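Local atomic coordinates of tRNA (guanine-N(1)-)-methyltransferase (Corynebacterium diphtheriae, PDB entry 7KFF), a protein that probably methylates N1 of guanine at position 37 of tRNA, taking the methyl group from S-adenosylmethionine. Residues I22-E27 / D52-A57; K135-V140 / T183-E188; D231-G236 / K272-V277. All coordinates share one frame; numbering follows the deposited sequence.

Contact 1: residues I22-E27 / D52-A57; sequences ITIFPE and DLRLWA
Leu53 swings CG anti to its backbone N (chi1 -180°), and this carries its two methyls to Ile22 and Ile24. Ile24 has CG1 between its own N and carbonyl carbon (chi1 61°), which brings CD1 beside Arg54 NH2. The contact lies where two parallel strands of the SPOUT-type sheet, 17-23 and 46-52, run out together into loops. Leu53 CD1 meets Ile22 CG2 at 3.7 Å, the two side chains crossing at about a right angle. Leu53 CD2 meets Ile24 CG2. Trp82 of helix 79-90 also touches Ile22 and Leu53. Across these segments the one backbone bond is Leu53 N to Thr23 O (2.9 Å), made just past the end of strand 46-52; Thr23 also bonds the backbone of His51. Each chain then turns on a side chain: Thr23 OG1 accepts from Phe25 N in an ST turn, and Asp52 OD1 accepts from Arg54 N in an Asx turn. Thr23 OG1 is also hydrogen-bonded to Glu200. The Arg54 guanidinium has Ile24 CG2 over one face, near its rim, and its NH1 bonds to Lys62 O. A water on Ile24 O also donates to Asp52 OD1 and accepts from Arg54 NE. A second water, in the guanidinium plane, joins Arg54 NH2 (3.0 Å) to Ile24 O (2.9 Å).

Contact 2: residues K135-V140 / T183-E188; sequences KPLLLV and TYRVRE
Arg185 grips Lys135 O side-on with two nitrogens. Its NH2 donates at 2.8 Å, nearly in line with the carbonyl. Its NE donates to the same oxygen at 3.1 Å, from above the carbonyl plane. The oxygen lies close to the guanidinium plane. The bend of the arginine at chi3 (-67°) turns the group back to the backbone ahead of strand 137-140. A salt bridge from NH2 to Glu159 helps to fix its rotation. Leu137 CA lies over one guanidinium face, toward the rim.

Next come the backbone bonds of a parallel strand pair in the sheet of the SPOUT-type fold. Arg185 N donates to Pro136 O and Leu138 N to Arg185 O (2.8 Å). Arg187 N then donates to Leu138 O, and Val140 N to Arg187 O. The strand segments cross at -19°. The side chain of Val140, at the C-terminal end of the pair, comes within about 6 Å of bound S-adenosyl-L-homocysteine.

Side chains alternate between the two faces. Leu137, Leu139, Arg185 and Arg187 share one, where Leu139 CD2 packs on Arg187 CB at 3.7 Å. Leu138, Val140, Val186 and Glu188 share the other. Before the strand, the Tyr184 ring receives Leu138 CB on CD1 at 3.6 Å and Pro136 CG on CD1 at 3.7 Å. Its OH is held by Leu86 O. Arg187 NE returns to Glu188 O, and its NH1 forms a salt bridge with Asp152.

Strand 137-141 lies between strands 185-190 and 161-165. Helix 174-180 covers Leu138, Val186 and Glu188, and helix 79-90 packs on Leu138, Thr183 and Tyr184.

Contact 3: residues D231-G236 / K272-V277; sequences DGLLEG and KRTWEV. With SAH (S-adenosyl-L-homocysteine), chain C.
The loop 231-236 borders the S-adenosyl-L-homocysteine site, which is built from both subunits, and this contact ties that loop to helix 259-277. Thr274 OG1 accepts from Leu234 N at 2.9 Å, with an N-H...O angle of 155°. OG1 is also hydrogen-bonded to Ser270 O, one turn back, so two backbone groups grip this buried hydroxyl. With OG1 beside the backbone N (chi1 -54°), CG2 stands anti to that N and meets Leu233 CD2 at 4.0 Å. Leu234 starts toward the helix, and its CD1 reaches Val277 CB at 4.0 Å and also packs against Arg273 CG. Glu235 O lies 3.8 Å from Arg273 CG.

The Arg273 chain is bent at chi2 and chi3. Its NH2 bonds to Ala144 O of the second subunit, so the helix also joins the dimer interface. Upstream, Asp231 OD1 accepts from Leu233 N in an Asx turn. On the ligand side, Glu235 CG approaches OXT of the bound group at 3.4 Å, a van der Waals contact. Ser228 and Asp227 of this chain, with Ile191, Tyr194 and Pro141 of the second subunit, hydrogen-bond the ligand.

Leu233 sits between helix 259-277, where it touches Arg267 and Leu271, and Leu282 of helix 279-283. Leu281 and Leu282 of that short helix also pack on Thr274.

Contacts 1 and 2 belong to the same parallel sheet, with centres about 18 Å apart. Contact 1 lies at the sheet's edge, at outermost strand 46-52 and its neighbour, and two waters bridge its polar side. Contact 2 joins two inner strands. Its regular backbone bonds and alternating faces contrast with the single cross-segment bond and turns of contact 1. Contact 3, centred about 33 Å from contact 2, joins a loop to a helix through a threonine hydroxyl, and its touching residues are mostly buried. The second subunit bonds and packs on contact 3, touches the edge of contact 1 at Phe25 and Glu27, and reaches contact 2 through a long, weak ion pair from its Arg273 to Glu188.

Contact 1: residues I22-E27 / D52-A57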
# COMPACT_ATOMS: atom_id res chain seq x y z
N ILE A 22 6.97 -9.23 13.26
CA ILE A 22 7.02 -8.81 14.66
C ILE A 22 6.17 -7.56 14.81
O ILE A 22 6.38 -6.57 14.09
CB ILE A 22 8.46 -8.56 15.13
CG1 ILE A 22 9.35 -9.78 14.86
CG2 ILE A 22 8.47 -8.22 16.62
CD1 ILE A 22 10.84 -9.49 14.94
N THR A 23 5.21 -7.61 15.72
CA THR A 23 4.15 -6.61 15.78
C THR A 23 3.50 -6.59 17.16
O THR A 23 3.44 -7.61 17.85
CB THR A 23 3.08 -6.96 14.71
OG1 THR A 23 1.91 -6.16 14.91
CG2 THR A 23 2.66 -8.44 14.80
N ILE A 24 2.95 -5.44 17.53
CA ILE A 24 2.09 -5.40 18.72
C ILE A 24 0.62 -5.75 18.41
O ILE A 24 -0.20 -5.81 19.34
CB ILE A 24 2.18 -4.08 19.50
CG1 ILE A 24 1.75 -2.90 18.65
CG2 ILE A 24 3.58 -3.91 20.10
CD1 ILE A 24 1.50 -1.63 19.44
N PHE A 25 0.27 -5.99 17.15
CA PHE A 25 -1.08 -6.40 16.75
C PHE A 25 -0.99 -7.64 15.87
O PHE A 25 -1.28 -7.59 14.66
CB PHE A 25 -1.80 -5.28 15.99
CG PHE A 25 -2.07 -4.07 16.83
CD1 PHE A 25 -3.02 -4.11 17.83
CD2 PHE A 25 -1.37 -2.89 16.62
CE1 PHE A 25 -3.27 -3.00 18.61
CE2 PHE A 25 -1.62 -1.76 17.39
CZ PHE A 25 -2.58 -1.83 18.40
N PRO A 26 -0.67 -8.79 16.46
CA PRO A 26 -0.60 -10.02 15.64
C PRO A 26 -1.84 -10.30 14.81
O PRO A 26 -1.74 -10.83 13.70
CB PRO A 26 -0.37 -11.13 16.67
CG PRO A 26 0.09 -10.46 17.89
CD PRO A 26 -0.28 -9.02 17.86
N GLU A 27 -3.02 -9.98 15.35
CA GLU A 27 -4.28 -10.24 14.66
C GLU A 27 -4.37 -9.50 13.33
O GLU A 27 -5.11 -9.93 12.43
CB GLU A 27 -5.44 -9.86 15.60
CG GLU A 27 -5.50 -8.38 16.06
CD GLU A 27 -4.69 -8.02 17.32
OE1 GLU A 27 -3.73 -8.73 17.68
OE2 GLU A 27 -5.04 -7.01 17.95
N ASP A 52 4.20 -11.52 18.77
CA ASP A 52 3.84 -10.36 19.58
C ASP A 52 5.11 -9.75 20.15
O ASP A 52 5.78 -10.37 20.98
CB ASP A 52 2.91 -10.83 20.70
CG ASP A 52 2.28 -9.69 21.49
OD1 ASP A 52 2.77 -8.55 21.41
OD2 ASP A 52 1.29 -9.97 22.20
N LEU A 53 5.41 -8.52 19.75
CA LEU A 53 6.58 -7.82 20.25
C LEU A 53 6.62 -7.76 21.77
O LEU A 53 7.70 -7.74 22.37
CB LEU A 53 6.58 -6.40 19.68
CG LEU A 53 7.75 -5.48 20.08
CD1 LEU A 53 9.07 -5.99 19.52
CD2 LEU A 53 7.45 -4.05 19.67
N ARG A 54 5.45 -7.74 22.42
CA ARG A 54 5.41 -7.64 23.87
C ARG A 54 6.01 -8.86 24.56
O ARG A 54 6.34 -8.78 25.75
CB ARG A 54 3.98 -7.42 24.35
CG ARG A 54 3.46 -6.07 23.94
CD ARG A 54 2.15 -5.70 24.63
NE ARG A 54 1.51 -4.66 23.84
CZ ARG A 54 1.75 -3.36 23.92
NH1 ARG A 54 2.62 -2.88 24.79
NH2 ARG A 54 1.13 -2.54 23.10
N LEU A 55 6.16 -9.98 23.86
CA LEU A 55 6.84 -11.12 24.46
C LEU A 55 8.22 -10.73 24.93
O LEU A 55 8.75 -11.35 25.86
CB LEU A 55 6.97 -12.24 23.44
CG LEU A 55 5.69 -12.98 23.06
CD1 LEU A 55 5.97 -13.96 21.92
CD2 LEU A 55 5.12 -13.70 24.27
N TRP A 56 8.83 -9.72 24.31
CA TRP A 56 10.18 -9.29 24.64
C TRP A 56 10.22 -8.07 25.55
O TRP A 56 11.30 -7.53 25.81
CB TRP A 56 10.96 -9.03 23.34
CG TRP A 56 11.29 -10.30 22.60
CD1 TRP A 56 12.39 -11.08 22.79
CD2 TRP A 56 10.51 -10.94 21.57
NE1 TRP A 56 12.35 -12.17 21.95
CE2 TRP A 56 11.21 -12.09 21.18
CE3 TRP A 56 9.31 -10.63 20.93
CZ2 TRP A 56 10.75 -12.94 20.18
CZ3 TRP A 56 8.86 -11.46 19.94
CH2 TRP A 56 9.58 -12.60 19.56
N ALA A 57 9.08 -7.63 26.07
CA ALA A 57 9.05 -6.51 27.01
C ALA A 57 9.28 -7.04 28.42
O ALA A 57 8.64 -8.02 28.83
CB ALA A 57 7.73 -5.76 26.93
O HOH W 1 0.73 -6.65 21.84
O HOH W 2 -0.95 -3.82 21.36

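Contact 2: residues K135-V140 / T183-E188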
# COMPACT_ATOMS: atom_id res chain seq x y z
N LYS A 135 22.72 -13.67 5.23
CA LYS A 135 21.87 -13.09 6.25
C LYS A 135 20.43 -13.06 5.75
O LYS A 135 20.18 -12.88 4.56
CB LYS A 135 22.31 -11.66 6.54
CG LYS A 135 23.68 -11.54 7.18
CD LYS A 135 24.06 -10.09 7.41
CE LYS A 135 25.40 -9.98 8.10
NZ LYS A 135 25.86 -8.56 8.21
N PRO A 136 19.46 -13.21 6.64
CA PRO A 136 18.06 -13.01 6.25
C PRO A 136 17.80 -11.56 5.92
O PRO A 136 18.56 -10.66 6.29
CB PRO A 136 17.27 -13.44 7.49
CG PRO A 136 18.24 -13.37 8.61
CD PRO A 136 19.60 -13.57 8.07
N LEU A 137 16.70 -11.32 5.22
CA LEU A 137 16.28 -9.98 4.85
C LEU A 137 15.34 -9.44 5.92
O LEU A 137 14.37 -10.11 6.29
CB LEU A 137 15.55 -10.00 3.51
CG LEU A 137 15.03 -8.67 2.97
CD1 LEU A 137 16.17 -7.71 2.67
CD2 LEU A 137 14.19 -8.89 1.72
N LEU A 138 15.62 -8.23 6.42
CA LEU A 138 14.75 -7.50 7.33
C LEU A 138 14.13 -6.33 6.59
O LEU A 138 14.86 -5.44 6.12
CB LEU A 138 15.51 -7.01 8.55
CG LEU A 138 14.71 -6.15 9.53
CD1 LEU A 138 13.59 -6.95 10.16
CD2 LEU A 138 15.59 -5.54 10.60
N LEU A 139 12.81 -6.34 6.48
CA LEU A 139 12.06 -5.23 5.90
C LEU A 139 11.43 -4.41 7.01
O LEU A 139 10.76 -4.95 7.90
CB LEU A 139 10.99 -5.72 4.93
CG LEU A 139 11.57 -6.44 3.71
CD1 LEU A 139 10.46 -6.87 2.79
CD2 LEU A 139 12.59 -5.60 2.96
N VAL A 140 11.67 -3.10 6.97
CA VAL A 140 11.20 -2.16 7.96
C VAL A 140 10.32 -1.14 7.25
O VAL A 140 10.82 -0.20 6.63
CB VAL A 140 12.36 -1.45 8.68
CG1 VAL A 140 11.80 -0.54 9.76
CG2 VAL A 140 13.37 -2.46 9.25
N THR A 183 23.07 -8.65 11.72
CA THR A 183 22.39 -9.93 11.61
C THR A 183 21.61 -10.09 10.32
O THR A 183 21.42 -11.22 9.85
CB THR A 183 21.41 -10.07 12.78
OG1 THR A 183 22.15 -9.96 14.01
CG2 THR A 183 20.69 -11.40 12.76
N TYR A 184 21.14 -8.99 9.76
CA TYR A 184 20.25 -9.00 8.62
C TYR A 184 20.80 -8.12 7.51
O TYR A 184 21.54 -7.16 7.76
CB TYR A 184 18.91 -8.37 9.00
CG TYR A 184 18.06 -9.12 10.02
CD1 TYR A 184 17.10 -10.01 9.60
CD2 TYR A 184 18.20 -8.88 11.39
CE1 TYR A 184 16.30 -10.67 10.49
CE2 TYR A 184 17.41 -9.54 12.30
CZ TYR A 184 16.44 -10.44 11.82
OH TYR A 184 15.60 -11.12 12.66
N ARG A 185 20.37 -8.39 6.27
CA ARG A 185 20.35 -7.36 5.23
C ARG A 185 19.11 -6.51 5.49
O ARG A 185 18.01 -7.06 5.55
CB ARG A 185 20.29 -8.01 3.85
CG ARG A 185 21.63 -8.64 3.42
CD ARG A 185 21.49 -9.50 2.15
NE ARG A 185 20.69 -10.69 2.42
CZ ARG A 185 19.53 -11.00 1.84
NH1 ARG A 185 19.00 -10.23 0.89
NH2 ARG A 185 18.88 -12.09 2.22
N VAL A 186 19.28 -5.20 5.69
CA VAL A 186 18.20 -4.34 6.17
C VAL A 186 17.74 -3.41 5.06
O VAL A 186 18.57 -2.76 4.42
CB VAL A 186 18.63 -3.54 7.41
CG1 VAL A 186 17.50 -2.66 7.92
CG2 VAL A 186 19.10 -4.48 8.50
N ARG A 187 16.43 -3.32 4.87
CA ARG A 187 15.83 -2.38 3.93
C ARG A 187 14.67 -1.67 4.61
O ARG A 187 13.71 -2.31 5.06
CB ARG A 187 15.36 -3.11 2.67
CG ARG A 187 14.42 -2.31 1.81
CD ARG A 187 15.08 -1.10 1.06
NE ARG A 187 14.01 -0.43 0.32
CZ ARG A 187 13.58 -0.80 -0.88
NH1 ARG A 187 12.51 -0.24 -1.43
NH2 ARG A 187 14.23 -1.74 -1.55
N GLU A 188 14.73 -0.35 4.66
CA GLU A 188 13.59 0.49 5.01
C GLU A 188 12.79 0.75 3.74
O GLU A 188 13.37 1.04 2.69
CB GLU A 188 14.09 1.82 5.59
CG GLU A 188 14.68 1.67 7.01
CD GLU A 188 15.40 2.91 7.50
OE1 GLU A 188 16.38 3.34 6.85
OE2 GLU A 188 15.00 3.46 8.54

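Contact 3: residues D231-G236 / K272-V277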
# COMPACT_ATOMS: atom_id res chain seq x y z
N ASP A 231 5.79 -3.35 -19.25
CA ASP A 231 6.44 -2.68 -20.37
C ASP A 231 6.51 -1.17 -20.17
O ASP A 231 6.63 -0.42 -21.14
CB ASP A 231 5.66 -2.99 -21.65
CG ASP A 231 4.19 -2.59 -21.55
OD1 ASP A 231 3.78 -2.14 -20.46
OD2 ASP A 231 3.46 -2.74 -22.55
N GLY A 232 6.42 -0.71 -18.93
CA GLY A 232 6.43 0.70 -18.62
C GLY A 232 5.08 1.37 -18.69
O GLY A 232 4.99 2.56 -18.36
N LEU A 233 4.03 0.65 -19.07
CA LEU A 233 2.71 1.22 -19.27
C LEU A 233 1.72 0.60 -18.29
O LEU A 233 1.90 -0.51 -17.79
CB LEU A 233 2.21 0.94 -20.69
CG LEU A 233 3.03 1.52 -21.84
CD1 LEU A 233 2.43 1.08 -23.17
CD2 LEU A 233 3.13 3.02 -21.75
N LEU A 234 0.64 1.34 -18.05
CA LEU A 234 -0.50 0.83 -17.29
C LEU A 234 -1.35 -0.09 -18.17
O LEU A 234 -1.46 0.12 -19.37
CB LEU A 234 -1.37 1.98 -16.82
CG LEU A 234 -0.68 3.06 -16.00
CD1 LEU A 234 -1.70 4.15 -15.62
CD2 LEU A 234 -0.02 2.47 -14.78
N GLU A 235 -1.97 -1.10 -17.55
CA GLU A 235 -2.88 -1.94 -18.31
C GLU A 235 -4.16 -1.19 -18.63
O GLU A 235 -4.64 -0.37 -17.85
CB GLU A 235 -3.23 -3.21 -17.52
CG GLU A 235 -2.17 -4.31 -17.57
CD GLU A 235 -2.10 -5.04 -18.91
OE1 GLU A 235 -0.98 -5.44 -19.31
OE2 GLU A 235 -3.16 -5.24 -19.56
N GLY A 236 -4.73 -1.48 -19.80
CA GLY A 236 -6.01 -0.94 -20.19
C GLY A 236 -7.17 -1.71 -19.59
O GLY A 236 -7.02 -2.64 -18.78
N LYS A 272 -3.39 4.83 -23.86
CA LYS A 272 -4.41 5.81 -23.50
C LYS A 272 -4.54 5.92 -21.99
O LYS A 272 -4.57 7.03 -21.44
CB LYS A 272 -5.74 5.41 -24.13
CG LYS A 272 -6.92 6.30 -23.80
CD LYS A 272 -8.13 5.87 -24.63
CE LYS A 272 -9.37 6.71 -24.36
NZ LYS A 272 -10.18 6.13 -23.27
N ARG A 273 -4.61 4.78 -21.29
CA ARG A 273 -4.74 4.83 -19.84
C ARG A 273 -3.51 5.49 -19.24
O ARG A 273 -3.62 6.30 -18.31
CB ARG A 273 -4.94 3.43 -19.26
CG ARG A 273 -5.06 3.39 -17.72
CD ARG A 273 -6.31 4.08 -17.20
NE ARG A 273 -7.51 3.28 -17.45
CZ ARG A 273 -8.02 2.39 -16.60
NH1 ARG A 273 -9.11 1.71 -16.94
NH2 ARG A 273 -7.46 2.20 -15.40
N THR A 274 -2.32 5.18 -19.76
CA THR A 274 -1.10 5.79 -19.23
C THR A 274 -1.09 7.30 -19.49
O THR A 274 -0.74 8.08 -18.60
CB THR A 274 0.13 5.11 -19.84
OG1 THR A 274 0.06 3.69 -19.64
CG2 THR A 274 1.41 5.66 -19.21
N TRP A 275 -1.49 7.71 -20.69
CA TRP A 275 -1.58 9.13 -20.99
C TRP A 275 -2.57 9.83 -20.07
O TRP A 275 -2.30 10.93 -19.58
CB TRP A 275 -1.99 9.32 -22.44
CG TRP A 275 -2.19 10.75 -22.81
CD1 TRP A 275 -1.23 11.68 -23.07
CD2 TRP A 275 -3.44 11.42 -22.95
NE1 TRP A 275 -1.81 12.88 -23.37
CE2 TRP A 275 -3.17 12.75 -23.30
CE3 TRP A 275 -4.77 11.02 -22.81
CZ2 TRP A 275 -4.17 13.69 -23.52
CZ3 TRP A 275 -5.77 11.95 -23.03
CH2 TRP A 275 -5.46 13.27 -23.37
N GLU A 276 -3.73 9.21 -19.82
CA GLU A 276 -4.75 9.84 -18.99
C GLU A 276 -4.28 10.03 -17.56
O GLU A 276 -4.54 11.07 -16.93
CB GLU A 276 -6.01 8.97 -18.95
CG GLU A 276 -6.79 8.91 -20.24
CD GLU A 276 -7.88 7.85 -20.22
OE1 GLU A 276 -7.84 6.90 -19.38
OE2 GLU A 276 -8.79 7.96 -21.06
N VAL A 277 -3.62 9.01 -17.01
CA VAL A 277 -3.41 8.91 -15.58
C VAL A 277 -1.96 9.14 -15.17
O VAL A 277 -1.72 9.68 -14.08
CB VAL A 277 -3.90 7.51 -15.12
CG1 VAL A 277 -3.69 7.33 -13.65
CG2 VAL A 277 -5.37 7.28 -15.50
N SAH C . -3.66 -7.63 -14.89
CA SAH C . -3.82 -6.56 -13.93
CB SAH C . -3.74 -7.19 -12.55
CG SAH C . -4.98 -7.03 -11.69
SD SAH C . -4.39 -7.41 -10.05
C SAH C . -2.76 -5.48 -14.02
O SAH C . -1.57 -5.73 -13.82
OXT SAH C . -3.08 -4.31 -14.25
C5' SAH C . -5.98 -7.78 -9.31
C4' SAH C . -6.56 -6.64 -8.49
O4' SAH C . -5.72 -6.31 -7.39
C3' SAH C . -6.82 -5.31 -9.21
O3' SAH C . -7.95 -5.37 -10.00
C2' SAH C . -6.92 -4.36 -8.01
O2' SAH C . -8.17 -4.48 -7.38
C1' SAH C . -5.86 -4.93 -7.09
N9 SAH C . -4.55 -4.29 -7.28
C8 SAH C . -3.41 -4.85 -7.80
N7 SAH C . -2.40 -3.96 -7.72
C5 SAH C . -2.90 -2.83 -7.16
C6 SAH C . -2.33 -1.60 -6.85
N6 SAH C . -1.04 -1.28 -7.09
N1 SAH C . -3.12 -0.64 -6.27
C2 SAH C . -4.45 -0.91 -5.99
N3 SAH C . -5.01 -2.11 -6.29
C4 SAH C . -4.24 -3.04 -6.86